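Long-range contacts in dihydroxyacetone kinase (Citrobacter freundii, PDB 1UN8), which phosphorylates dihydroxyacetone at the expense of ATP, using magnesium or calcium ions, in the oxidative route of glycerol fermentation: residues A[255-260]-A[304-309]; A[287-292]-A[326-331]; A[378-383]-A[532-537]; A[390-395]-A[426-431]. One frame throughout, in Å; residues are numbered along the deposited sequence.

Interaction 1 of 4, residues A[255-260]-A[304-309]; sequences AVMINN and SLTAIV
Ala255 starts the pairing opposite Ile308: its N gives to Ile308 O and its O takes from Ile308 N. Methyls meet closely here, Ala255 CB lying 3.4 Å from Ile308 CG2, while the end of the isoleucine leads away; its side chain also packs on Leu157. Val256 sits in a non-hydrogen-bonded pair with Ala307, and its CA carries a C-H toward Thr306 O at 3.2 Å. Met257 returns to two backbone bonds, Met257 N reaching Thr306 O at 2.8 Å. Its side chain leaves extended and bends at the last torsion (chi3 56°), which lays CE alongside Thr306 CB at 3.7 Å. One water ties this face together, donating to Met257 O at 3.0 Å and bonding to Ser304 OG and Thr306 OG1; that threonine hydroxyl also reaches Ser188 OG. Ile258 turns to the other face, where its CG1 runs side by side with Leu305, 3.9 Å from CD2. At Asn259 the backbone pair with Ser304 is joined by a side-chain bond, ND2 to Ser304 OG at 3.2 Å, the hydroxyl almost in the amide plane. The same amide is held at both ends by the chain beyond strand 285-292, ND2 giving to Val295 O and OD1 accepting from Leu294 N, so its rotation is fixed about 8 Å from the side chain of the substrate-binding His61. Helix 155-167 covers the Met257-Thr306 face and helix 266-277 the Val256-Ile258 face, leaving this antiparallel pair buried inside a mixed sheet, the layered alpha/beta core of the DhaK domain.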
loop_
_atom_site.group_PDB
_atom_site.type_symbol
_atom_site.label_atom_id
_atom_site.label_comp_id
_atom_site.label_asym_id
_atom_site.label_seq_id
_atom_site.Cartn_x
_atom_site.Cartn_y
_atom_site.Cartn_z
ATOM N N ALA A 255 6.490 6.706 -21.133
ATOM C CA ALA A 255 6.465 6.940 -19.700
ATOM C C ALA A 255 5.629 5.753 -19.189
ATOM O O ALA A 255 4.565 5.489 -19.747
ATOM C CB ALA A 255 5.807 8.267 -19.331
ATOM N N VAL A 256 6.064 5.045 -18.157
ATOM C CA VAL A 256 5.300 3.912 -17.650
ATOM C C VAL A 256 4.956 4.075 -16.179
ATOM O O VAL A 256 5.825 4.375 -15.349
ATOM C CB VAL A 256 6.079 2.580 -17.844
ATOM C CG1 VAL A 256 5.399 1.439 -17.106
ATOM C CG2 VAL A 256 6.196 2.266 -19.330
ATOM N N MET A 257 3.680 3.878 -15.868
ATOM C CA MET A 257 3.221 3.991 -14.498
ATOM C C MET A 257 2.941 2.616 -13.881
ATOM O O MET A 257 2.112 1.851 -14.383
ATOM C CB MET A 257 1.965 4.857 -14.438
ATOM C CG MET A 257 1.241 4.795 -13.109
ATOM S SD MET A 257 -0.103 5.997 -12.987
ATOM C CE MET A 257 -1.088 5.558 -14.421
ATOM N N ILE A 258 3.656 2.304 -12.804
ATOM C CA ILE A 258 3.484 1.043 -12.077
ATOM C C ILE A 258 2.584 1.352 -10.877
ATOM O O ILE A 258 3.019 1.949 -9.891
ATOM C CB ILE A 258 4.834 0.496 -11.570
ATOM C CG1 ILE A 258 5.820 0.406 -12.734
ATOM C CG2 ILE A 258 4.651 -0.873 -10.947
ATOM C CD1 ILE A 258 7.145 1.087 -12.479
ATOM N N ASN A 259 1.333 0.934 -10.989
ATOM C CA ASN A 259 0.303 1.169 -9.994
ATOM C C ASN A 259 -0.037 -0.052 -9.133
ATOM O O ASN A 259 -0.256 -1.154 -9.636
ATOM C CB ASN A 259 -0.960 1.660 -10.705
ATOM C CG ASN A 259 -2.133 1.881 -9.753
ATOM O OD1 ASN A 259 -2.064 2.709 -8.841
ATOM N ND2 ASN A 259 -3.224 1.144 -9.973
ATOM N N ASN A 260 -0.097 0.162 -7.827
ATOM C CA ASN A 260 -0.418 -0.903 -6.896
ATOM C C ASN A 260 -1.921 -0.849 -6.658
ATOM O O ASN A 260 -2.418 0.157 -6.141
ATOM C CB ASN A 260 0.317 -0.690 -5.578
ATOM C CG ASN A 260 0.151 -1.866 -4.632
ATOM O OD1 ASN A 260 -0.885 -2.538 -4.631
ATOM N ND2 ASN A 260 1.166 -2.116 -3.814
ATOM N N SER A 304 -1.103 -2.641 -11.876
ATOM C CA SER A 304 -1.365 -2.327 -13.275
ATOM C C SER A 304 -0.174 -1.620 -13.876
ATOM O O SER A 304 0.605 -0.988 -13.168
ATOM C CB SER A 304 -2.646 -1.502 -13.408
ATOM O OG SER A 304 -2.518 -0.252 -12.753
ATOM N N LEU A 305 -0.020 -1.770 -15.184
ATOM C CA LEU A 305 1.050 -1.124 -15.910
ATOM C C LEU A 305 0.416 -0.240 -16.970
ATOM O O LEU A 305 -0.351 -0.721 -17.810
ATOM C CB LEU A 305 1.939 -2.159 -16.582
ATOM C CG LEU A 305 2.791 -2.993 -15.639
ATOM C CD1 LEU A 305 3.491 -4.096 -16.420
ATOM C CD2 LEU A 305 3.791 -2.092 -14.938
ATOM N N THR A 306 0.715 1.058 -16.908
ATOM C CA THR A 306 0.190 2.009 -17.884
ATOM C C THR A 306 1.311 2.649 -18.696
ATOM O O THR A 306 2.258 3.204 -18.135
ATOM C CB THR A 306 -0.593 3.145 -17.231
ATOM O OG1 THR A 306 -1.729 2.622 -16.548
ATOM C CG2 THR A 306 -1.065 4.115 -18.290
ATOM N N ALA A 307 1.200 2.559 -20.015
ATOM C CA ALA A 307 2.182 3.149 -20.911
ATOM C C ALA A 307 1.513 4.303 -21.650
ATOM O O ALA A 307 0.408 4.159 -22.172
ATOM C CB ALA A 307 2.683 2.109 -21.907
ATOM N N ILE A 308 2.174 5.454 -21.646
ATOM C CA ILE A 308 1.690 6.636 -22.355
ATOM C C ILE A 308 2.776 7.060 -23.347
ATOM O O ILE A 308 3.950 7.168 -22.980
ATOM C CB ILE A 308 1.398 7.808 -21.401
ATOM C CG1 ILE A 308 1.025 9.033 -22.223
ATOM C CG2 ILE A 308 2.610 8.104 -20.516
ATOM C CD1 ILE A 308 -0.303 9.642 -21.833
ATOM N N VAL A 309 2.383 7.281 -24.600
ATOM C CA VAL A 309 3.321 7.676 -25.645
ATOM C C VAL A 309 3.736 9.123 -25.463
ATOM O O VAL A 309 2.894 10.007 -25.334
ATOM C CB VAL A 309 2.697 7.511 -27.047
ATOM C CG1 VAL A 309 3.701 7.922 -28.115
ATOM C CG2 VAL A 309 2.260 6.070 -27.255
HETATM O O HOH W 1 -0.897 1.577 -14.071
#

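Interaction 2 of 4, residues A[287-292]-A[326-331]; sequences WLIGPA and NWPTPV
Leu288 and Val331 grip each other through two backbone bonds. Val331 N reaches Leu288 O at 2.9 Å in the carbonyl plane, whereas Leu288 N meets Val331 O at 2.7 Å with the donor tilted 35° from that plane. Beside them Pro330 CA brings a C-H to the same Leu288 O, 3.3 Å away. Ile289 supplies the apolar part by forking over two prolines: CG2 comes to 3.3 Å from Pro328 CG, and CG1, beside the backbone N (chi1 -59°), lies 4.0 Å from Pro330 CG. Both rings cross the isoleucine obliquely. The preceding aromatic residue, Trp287, brings CE3 of its indole to 4.0 Å from Pro330 CB, and Val331 N lies at the ring edge, in plane. The pairing is a single antiparallel bridge on 285-292, an edge strand, within this chain, of the mixed sheet that also holds 254-260; the proline-rich chain after helix 314-319 runs along that edge rather than adding a full strand. Further out, Glu315 OE1 accepts from Trp287 NE1 and sets the indole, with Leu319 of the same helix against both Trp287 and Pro330. Pro328 is backed by its own neighbour, its CD lying 3.5 Å above one face of the Trp327 ring, offset toward the rim; Lys160 makes a cation-pi contact with that indole. Beyond Gly290 the chain turns a corner at Pro291, which follows a cis peptide. The second subunit closes in here as well, its Ile22 packing on Leu288 and its Ser24 on Val331.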
loop_
_atom_site.group_PDB
_atom_site.type_symbol
_atom_site.label_atom_id
_atom_site.label_comp_id
_atom_site.label_asym_id
_atom_site.label_seq_id
_atom_site.Cartn_x
_atom_site.Cartn_y
_atom_site.Cartn_z
ATOM N N TRP A 287 10.729 7.454 -18.432
ATOM C CA TRP A 287 10.214 7.804 -17.121
ATOM C C TRP A 287 9.386 6.700 -16.465
ATOM O O TRP A 287 8.683 5.952 -17.136
ATOM C CB TRP A 287 9.358 9.076 -17.184
ATOM C CG TRP A 287 10.028 10.265 -17.808
ATOM C CD1 TRP A 287 9.931 10.674 -19.111
ATOM C CD2 TRP A 287 10.908 11.192 -17.162
ATOM N NE1 TRP A 287 10.693 11.794 -19.313
ATOM C CE2 TRP A 287 11.307 12.134 -18.135
ATOM C CE3 TRP A 287 11.400 11.317 -15.857
ATOM C CZ2 TRP A 287 12.178 13.188 -17.844
ATOM C CZ3 TRP A 287 12.264 12.361 -15.567
ATOM C CH2 TRP A 287 12.646 13.285 -16.557
ATOM N N LEU A 288 9.502 6.602 -15.143
ATOM C CA LEU A 288 8.718 5.662 -14.350
ATOM C C LEU A 288 7.859 6.489 -13.407
ATOM O O LEU A 288 8.318 7.483 -12.842
ATOM C CB LEU A 288 9.599 4.744 -13.513
ATOM C CG LEU A 288 10.301 3.577 -14.197
ATOM C CD1 LEU A 288 10.993 2.754 -13.133
ATOM C CD2 LEU A 288 9.304 2.721 -14.953
ATOM N N ILE A 289 6.599 6.105 -13.274
ATOM C CA ILE A 289 5.696 6.777 -12.357
ATOM C C ILE A 289 5.304 5.641 -11.407
ATOM O O ILE A 289 4.559 4.722 -11.781
ATOM C CB ILE A 289 4.432 7.344 -13.058
ATOM C CG1 ILE A 289 4.803 8.347 -14.156
ATOM C CG2 ILE A 289 3.579 8.067 -12.048
ATOM C CD1 ILE A 289 5.399 7.710 -15.389
ATOM N N GLY A 290 5.835 5.690 -10.189
ATOM C CA GLY A 290 5.565 4.652 -9.211
ATOM C C GLY A 290 6.806 3.781 -9.138
ATOM O O GLY A 290 7.839 4.194 -9.648
ATOM N N PRO A 291 6.744 2.565 -8.565
ATOM C CA PRO A 291 5.568 1.917 -7.978
ATOM C C PRO A 291 4.931 2.699 -6.847
ATOM O O PRO A 291 5.623 3.205 -5.978
ATOM C CB PRO A 291 6.112 0.559 -7.526
ATOM C CG PRO A 291 7.534 0.841 -7.221
ATOM C CD PRO A 291 7.940 1.723 -8.375
ATOM N N ALA A 292 3.607 2.796 -6.878
ATOM C CA ALA A 292 2.852 3.506 -5.859
ATOM C C ALA A 292 1.369 3.160 -5.986
ATOM O O ALA A 292 0.911 2.708 -7.040
ATOM C CB ALA A 292 3.047 5.012 -6.016
ATOM N N ASN A 326 -1.205 13.328 -3.847
ATOM C CA ASN A 326 -0.564 12.076 -4.251
ATOM C C ASN A 326 0.117 11.963 -5.620
ATOM O O ASN A 326 0.552 10.875 -5.983
ATOM C CB ASN A 326 -1.597 10.952 -4.121
ATOM C CG ASN A 326 -2.117 10.807 -2.717
ATOM O OD1 ASN A 326 -1.549 10.103 -1.892
ATOM N ND2 ASN A 326 -3.235 11.467 -2.444
ATOM N N TRP A 327 0.222 13.038 -6.396
ATOM C CA TRP A 327 0.897 12.894 -7.678
ATOM C C TRP A 327 2.343 12.545 -7.384
ATOM O O TRP A 327 2.998 13.207 -6.578
ATOM C CB TRP A 327 0.739 14.162 -8.549
ATOM C CG TRP A 327 1.591 14.078 -9.764
ATOM C CD1 TRP A 327 2.819 14.645 -9.961
ATOM C CD2 TRP A 327 1.310 13.310 -10.939
ATOM N NE1 TRP A 327 3.323 14.272 -11.183
ATOM C CE2 TRP A 327 2.419 13.453 -11.806
ATOM C CE3 TRP A 327 0.231 12.511 -11.345
ATOM C CZ2 TRP A 327 2.481 12.825 -13.057
ATOM C CZ3 TRP A 327 0.292 11.889 -12.584
ATOM C CH2 TRP A 327 1.411 12.049 -13.428
ATOM N N PRO A 328 2.853 11.495 -8.047
ATOM C CA PRO A 328 4.250 11.091 -7.889
ATOM C C PRO A 328 5.138 11.683 -8.977
ATOM O O PRO A 328 4.803 11.620 -10.158
ATOM C CB PRO A 328 4.166 9.586 -7.994
ATOM C CG PRO A 328 3.148 9.431 -9.085
ATOM C CD PRO A 328 2.085 10.458 -8.753
ATOM N N THR A 329 6.269 12.251 -8.576
ATOM C CA THR A 329 7.201 12.841 -9.519
ATOM C C THR A 329 7.863 11.756 -10.350
ATOM O O THR A 329 8.555 10.894 -9.814
ATOM C CB THR A 329 8.305 13.629 -8.783
ATOM O OG1 THR A 329 7.713 14.750 -8.116
ATOM C CG2 THR A 329 9.378 14.116 -9.766
ATOM N N PRO A 330 7.664 11.789 -11.676
ATOM C CA PRO A 330 8.252 10.798 -12.582
ATOM C C PRO A 330 9.771 10.717 -12.419
ATOM O O PRO A 330 10.432 11.721 -12.171
ATOM C CB PRO A 330 7.846 11.313 -13.958
ATOM C CG PRO A 330 6.528 11.974 -13.681
ATOM C CD PRO A 330 6.814 12.736 -12.417
ATOM N N VAL A 331 10.321 9.521 -12.566
ATOM C CA VAL A 331 11.755 9.336 -12.415
ATOM C C VAL A 331 12.311 8.429 -13.503
ATOM O O VAL A 331 11.720 7.422 -13.856
ATOM C CB VAL A 331 12.089 8.709 -11.036
ATOM C CG1 VAL A 331 13.593 8.468 -10.914
ATOM C CG2 VAL A 331 11.586 9.614 -9.910
#

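Interaction 3 of 4, residues A[378-383]-A[532-537]; sequences ALDAKV and MDPGAQ
Leu379 and Pro534 bring two helices together, and the packing between them is apolar. Leu379 CB lies 3.8 Å from Pro534 CG and also faces the peptide before the second helix, at 3.6 Å from Met532 O. From there the leucine, with CG beside its backbone N (chi1 -68°), brings CD1 near Met532 CB, 4.3 Å away, and near CG of Gln537, whose side chain crosses it at about a right angle. The proline ring presses on the next residue too: Pro534 CG sits 3.5 Å from Asp380 N and touches Asp380 CB, the ring lying across the aspartate side chain. Leu376, one turn earlier, packs on Pro534 as well, and Met532 leads its thioether away toward helix 495-511.

The polar groups find their partners outside this contact or within their own segment. Asp533 is the N-cap of helix 534-547; its OD2 accepts from Ala536 N at 3.1 Å, the donor standing above the carboxylate plane, 39° out of it. Asp380 swings its carboxylate, CG anti to the backbone N (chi1 -161°), to where OD2 accepts from both Asp387 N and Thr388 N, two ATP-binding residues.

As for charge, Asp380 OD1 and Asp533 OD1 stand 5.7 Å apart without touching. Asp533, Pro534 and Gly535 themselves bind ATP, and the apolar leucine-proline contact places their capped helix start beside a carboxylate that holds the 387-388 backbone. Two acidic groups this near could suit a site that takes a divalent metal with the nucleotide, though no metal is modelled here.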
loop_
_atom_site.group_PDB
_atom_site.type_symbol
_atom_site.label_atom_id
_atom_site.label_comp_id
_atom_site.label_asym_id
_atom_site.label_seq_id
_atom_site.Cartn_x
_atom_site.Cartn_y
_atom_site.Cartn_z
ATOM N N ALA A 378 20.565 -34.637 26.509
ATOM C CA ALA A 378 19.475 -35.164 27.311
ATOM C C ALA A 378 18.801 -34.027 28.074
ATOM O O ALA A 378 17.580 -33.913 28.079
ATOM C CB ALA A 378 20.008 -36.214 28.282
ATOM N N LEU A 379 19.601 -33.186 28.719
ATOM C CA LEU A 379 19.049 -32.071 29.472
ATOM C C LEU A 379 18.353 -31.103 28.534
ATOM O O LEU A 379 17.278 -30.594 28.843
ATOM C CB LEU A 379 20.151 -31.331 30.233
ATOM C CG LEU A 379 20.831 -32.062 31.393
ATOM C CD1 LEU A 379 21.883 -31.153 31.997
ATOM C CD2 LEU A 379 19.800 -32.455 32.448
ATOM N N ASP A 380 18.963 -30.858 27.382
ATOM C CA ASP A 380 18.390 -29.928 26.422
ATOM C C ASP A 380 17.109 -30.460 25.789
ATOM O O ASP A 380 16.224 -29.689 25.428
ATOM C CB ASP A 380 19.415 -29.594 25.336
ATOM C CG ASP A 380 19.069 -28.315 24.581
ATOM O OD1 ASP A 380 18.660 -27.326 25.237
ATOM O OD2 ASP A 380 19.215 -28.290 23.339
ATOM N N ALA A 381 17.012 -31.780 25.663
ATOM C CA ALA A 381 15.836 -32.413 25.067
ATOM C C ALA A 381 14.549 -32.150 25.853
ATOM O O ALA A 381 13.462 -32.115 25.274
ATOM C CB ALA A 381 16.065 -33.921 24.940
ATOM N N LYS A 382 14.677 -31.964 27.165
ATOM C CA LYS A 382 13.526 -31.710 28.033
ATOM C C LYS A 382 12.609 -30.610 27.499
ATOM O O LYS A 382 11.396 -30.802 27.400
ATOM C CB LYS A 382 13.989 -31.352 29.453
ATOM C CG LYS A 382 14.606 -32.514 30.236
ATOM C CD LYS A 382 13.594 -33.626 30.477
ATOM C CE LYS A 382 14.192 -34.733 31.333
ATOM N NZ LYS A 382 13.214 -35.827 31.606
ATOM N N VAL A 383 13.182 -29.459 27.163
ATOM C CA VAL A 383 12.391 -28.355 26.638
ATOM C C VAL A 383 12.999 -27.806 25.346
ATOM O O VAL A 383 12.277 -27.372 24.444
ATOM C CB VAL A 383 12.271 -27.217 27.676
ATOM C CG1 VAL A 383 13.648 -26.666 28.009
ATOM C CG2 VAL A 383 11.359 -26.122 27.142
ATOM N N MET A 532 17.874 -29.122 34.734
ATOM C CA MET A 532 19.025 -28.225 34.725
ATOM C C MET A 532 19.329 -27.738 33.322
ATOM O O MET A 532 19.285 -28.518 32.361
ATOM C CB MET A 532 20.264 -28.919 35.301
ATOM C CG MET A 532 21.430 -27.965 35.549
ATOM S SD MET A 532 22.809 -28.730 36.417
ATOM C CE MET A 532 22.397 -28.382 38.114
ATOM N N ASP A 533 19.623 -26.448 33.200
ATOM C CA ASP A 533 19.959 -25.886 31.901
ATOM C C ASP A 533 21.316 -26.442 31.471
ATOM O O ASP A 533 22.267 -26.449 32.248
ATOM C CB ASP A 533 20.037 -24.368 31.979
ATOM C CG ASP A 533 20.584 -23.757 30.709
ATOM O OD1 ASP A 533 19.954 -23.946 29.646
ATOM O OD2 ASP A 533 21.647 -23.098 30.771
ATOM N N PRO A 534 21.420 -26.928 30.227
ATOM C CA PRO A 534 22.682 -27.487 29.721
ATOM C C PRO A 534 23.839 -26.486 29.784
ATOM O O PRO A 534 24.953 -26.829 30.197
ATOM C CB PRO A 534 22.333 -27.869 28.286
ATOM C CG PRO A 534 20.869 -28.155 28.365
ATOM C CD PRO A 534 20.364 -27.023 29.209
ATOM N N GLY A 535 23.565 -25.251 29.378
ATOM C CA GLY A 535 24.591 -24.232 29.406
ATOM C C GLY A 535 25.237 -24.113 30.770
ATOM O O GLY A 535 26.450 -24.246 30.905
ATOM N N ALA A 536 24.420 -23.870 31.788
ATOM C CA ALA A 536 24.897 -23.725 33.149
ATOM C C ALA A 536 25.681 -24.948 33.613
ATOM O O ALA A 536 26.802 -24.829 34.125
ATOM C CB ALA A 536 23.714 -23.468 34.077
ATOM N N GLN A 537 25.087 -26.123 33.440
ATOM C CA GLN A 537 25.735 -27.369 33.846
ATOM C C GLN A 537 27.105 -27.504 33.170
ATOM O O GLN A 537 28.106 -27.797 33.826
ATOM C CB GLN A 537 24.834 -28.567 33.497
ATOM C CG GLN A 537 25.564 -29.884 33.221
ATOM C CD GLN A 537 25.987 -30.615 34.470
ATOM O OE1 GLN A 537 26.059 -30.044 35.562
ATOM N NE2 GLN A 537 26.286 -31.887 34.316
#

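Interaction 4 of 4, residues A[390-395]-A[426-431]; sequences STFAAA and VVMGGS. With MYY ((2R)-3-(phosphonooxy)-2-(tetradecanoyloxy)propyl palmitate), chain C.
Thr391, on helix 388-404, comes nearest to Met428, just where the chain leaves the helical geometry of helix 413-427, with CA atoms 5.4 Å apart. Both segments belong to the eight-helix barrel of the C-terminal domain, whose interior holds a phospholipid. The side chains of Thr391 and Met428 cross at about a right angle, the threonine offering CG2 to the methionine chain; that methyl also lies 3.7 Å from Gly429 O. The threonine OG1 is hydrogen-bonded to Asp387 O, just before the helix. One turn on, Ala394 CB packs against Val427 CG1 at 3.6 Å; the branch anti to the backbone N (chi1 178°) is the one that meets the alanine. Met428 carries the contact deeper. Its SD lies 5.4 Å from the centroid of the Phe392 ring, 55° off the ring normal, an oblique Met-aromatic contact. The bend at chi3 (-73°) then turns CE toward Ala395 and the lipid, though CE sits too close to the Ala395 methyl for either position to be exact. Segment 426-431 thus holds both Met428 of the lipid pocket and Ser431 of the ATP site; Leu116 of the second subunit packs on that serine. With the same caution over their placing, two methyls approach the end of one acyl chain: Met428 CE about 3.9 Å from the terminal C38 of the lipid, and Ala395 CB about 3.4 Å from its C37.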
loop_
_atom_site.group_PDB
_atom_site.type_symbol
_atom_site.label_atom_id
_atom_site.label_comp_id
_atom_site.label_asym_id
_atom_site.label_seq_id
_atom_site.Cartn_x
_atom_site.Cartn_y
_atom_site.Cartn_z
ATOM N N SER A 390 25.796 -31.444 21.566
ATOM C CA SER A 390 26.493 -31.605 20.293
ATOM C C SER A 390 27.077 -30.285 19.794
ATOM O O SER A 390 28.187 -30.249 19.259
ATOM C CB SER A 390 25.535 -32.182 19.242
ATOM O OG SER A 390 25.086 -33.474 19.617
ATOM N N THR A 391 26.325 -29.203 19.962
ATOM C CA THR A 391 26.780 -27.887 19.537
ATOM C C THR A 391 28.053 -27.524 20.299
ATOM O O THR A 391 29.048 -27.104 19.709
ATOM C CB THR A 391 25.706 -26.824 19.809
ATOM O OG1 THR A 391 24.480 -27.210 19.174
ATOM C CG2 THR A 391 26.144 -25.470 19.266
ATOM N N PHE A 392 28.018 -27.697 21.617
ATOM C CA PHE A 392 29.168 -27.394 22.462
ATOM C C PHE A 392 30.314 -28.345 22.170
ATOM O O PHE A 392 31.479 -27.944 22.179
ATOM C CB PHE A 392 28.785 -27.488 23.943
ATOM C CG PHE A 392 28.063 -26.276 24.469
ATOM C CD1 PHE A 392 27.354 -25.442 23.619
ATOM C CD2 PHE A 392 28.063 -25.996 25.827
ATOM C CE1 PHE A 392 26.653 -24.347 24.119
ATOM C CE2 PHE A 392 27.365 -24.902 26.335
ATOM C CZ PHE A 392 26.658 -24.075 25.476
ATOM N N ALA A 393 29.986 -29.608 21.915
ATOM C CA ALA A 393 31.008 -30.611 21.608
ATOM C C ALA A 393 31.686 -30.239 20.294
ATOM O O ALA A 393 32.904 -30.390 20.141
ATOM C CB ALA A 393 30.373 -32.008 21.504
ATOM N N ALA A 394 30.891 -29.747 19.352
ATOM C CA ALA A 394 31.406 -29.345 18.049
ATOM C C ALA A 394 32.503 -28.299 18.217
ATOM O O ALA A 394 33.554 -28.376 17.583
ATOM C CB ALA A 394 30.271 -28.785 17.182
ATOM N N ALA A 395 32.256 -27.320 19.079
ATOM C CA ALA A 395 33.228 -26.266 19.315
ATOM C C ALA A 395 34.433 -26.781 20.086
ATOM O O ALA A 395 35.575 -26.434 19.778
ATOM C CB ALA A 395 32.583 -25.143 20.074
ATOM N N VAL A 426 31.810 -20.933 13.250
ATOM C CA VAL A 426 31.965 -21.718 12.035
ATOM C C VAL A 426 31.603 -23.176 12.282
ATOM O O VAL A 426 31.055 -23.847 11.410
ATOM C CB VAL A 426 33.413 -21.643 11.510
ATOM C CG1 VAL A 426 33.596 -22.572 10.309
ATOM C CG2 VAL A 426 33.741 -20.208 11.131
ATOM N N VAL A 427 31.903 -23.663 13.480
ATOM C CA VAL A 427 31.620 -25.047 13.821
ATOM C C VAL A 427 30.361 -25.207 14.674
ATOM O O VAL A 427 29.749 -26.274 14.702
ATOM C CB VAL A 427 32.824 -25.659 14.551
ATOM C CG1 VAL A 427 32.516 -27.092 14.961
ATOM C CG2 VAL A 427 34.040 -25.616 13.643
ATOM N N MET A 428 29.984 -24.142 15.371
ATOM C CA MET A 428 28.797 -24.147 16.216
ATOM C C MET A 428 27.677 -23.388 15.529
ATOM O O MET A 428 27.778 -22.173 15.316
ATOM C CB MET A 428 29.084 -23.473 17.552
ATOM C CG MET A 428 29.361 -24.413 18.700
ATOM S SD MET A 428 29.296 -23.515 20.263
ATOM C CE MET A 428 30.847 -22.552 20.168
ATOM N N GLY A 429 26.608 -24.092 15.185
ATOM C CA GLY A 429 25.503 -23.422 14.534
ATOM C C GLY A 429 24.630 -22.768 15.579
ATOM O O GLY A 429 24.780 -23.034 16.772
ATOM N N GLY A 430 23.734 -21.891 15.142
ATOM C CA GLY A 430 22.818 -21.248 16.066
ATOM C C GLY A 430 23.405 -20.244 17.039
ATOM O O GLY A 430 24.623 -20.036 17.088
ATOM N N SER A 431 22.510 -19.637 17.820
ATOM C CA SER A 431 22.867 -18.628 18.803
ATOM C C SER A 431 23.984 -19.025 19.765
ATOM O O SER A 431 24.727 -18.163 20.240
ATOM C CB SER A 431 21.625 -18.225 19.597
ATOM O OG SER A 431 21.006 -19.356 20.169
HETATM C C38 MYY C . 31.868 -24.070 23.556
HETATM C C37 MYY C . 33.315 -24.515 23.334
HETATM C C36 MYY C . 34.301 -23.542 23.988
HETATM C C35 MYY C . 35.750 -23.999 23.800
HETATM C C34 MYY C . 36.720 -23.098 24.571
HETATM C C33 MYY C . 38.183 -23.522 24.424
HETATM C C32 MYY C . 39.121 -22.573 25.179
HETATM C C31 MYY C . 38.953 -22.682 26.697
HETATM C C30 MYY C . 39.536 -21.497 27.476
HETATM C C29 MYY C . 41.064 -21.463 27.587
HETATM C C28 MYY C . 41.480 -20.485 28.691
HETATM C C27 MYY C . 42.992 -20.410 28.919
HETATM C C26 MYY C . 43.346 -19.699 30.230
HETATM C C25 MYY C . 44.866 -19.621 30.428
HETATM C C24 MYY C . 45.303 -19.749 31.888
HETATM C C23 MYY C . 45.571 -18.429 32.626
HETATM O O10 MYY C . 45.023 -17.382 32.277
HETATM O O8 MYY C . 46.443 -18.441 33.670
HETATM C C6 MYY C . 46.547 -17.166 34.331
HETATM C C5 MYY C . 45.612 -17.122 35.534
HETATM C C4 MYY C . 46.393 -16.866 36.834
HETATM O O6 MYY C . 47.579 -17.668 36.961
HETATM P P MYY C . 47.563 -19.227 37.392
HETATM O O4 MYY C . 46.500 -19.971 36.433
HETATM O O3 MYY C . 49.021 -19.777 36.970
HETATM O O5 MYY C . 47.297 -19.455 38.833
HETATM O O7 MYY C . 44.778 -18.298 35.555
HETATM C C7 MYY C . 43.619 -18.093 36.241
HETATM O O9 MYY C . 43.388 -17.021 36.797
HETATM C C8 MYY C . 42.618 -19.251 36.332
HETATM C C9 MYY C . 41.279 -18.858 35.707
HETATM C C10 MYY C . 40.841 -19.855 34.630
HETATM C C11 MYY C . 39.494 -19.480 34.009
HETATM C C12 MYY C . 39.126 -20.452 32.886
HETATM C C13 MYY C . 37.823 -20.057 32.187
HETATM C C14 MYY C . 37.693 -20.876 30.901
HETATM C C15 MYY C . 36.513 -20.443 30.030
HETATM C C16 MYY C . 35.201 -21.112 30.444
HETATM C C17 MYY C . 34.200 -21.021 29.290
HETATM C C18 MYY C . 33.095 -22.069 29.440
HETATM C C19 MYY C . 32.261 -22.186 28.162
HETATM C C20 MYY C . 31.283 -23.361 28.247
#

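Going from the N terminus, the first of these segments reached is strand 254-260, and interaction 1 closes when strand 301-309 returns alongside it. Before that closure, strand 285-292 has opened interaction 2, completed only at 326-331, so the two contacts cross; they also touch, through strand 254-260, which lies between the other two in one sheet. After 326-331 and a linker comes the helical domain. Interaction 3 spans most of it, joining helix 373-381 to the start of helix 534-547, and interaction 4 (390-395 with 426-431) lies wholly within that span, touching it where Gly535 meets Phe392. The two pairs sit on opposite sides of the chain's centre, interactions 1 and 3 about 59 Å apart between centres.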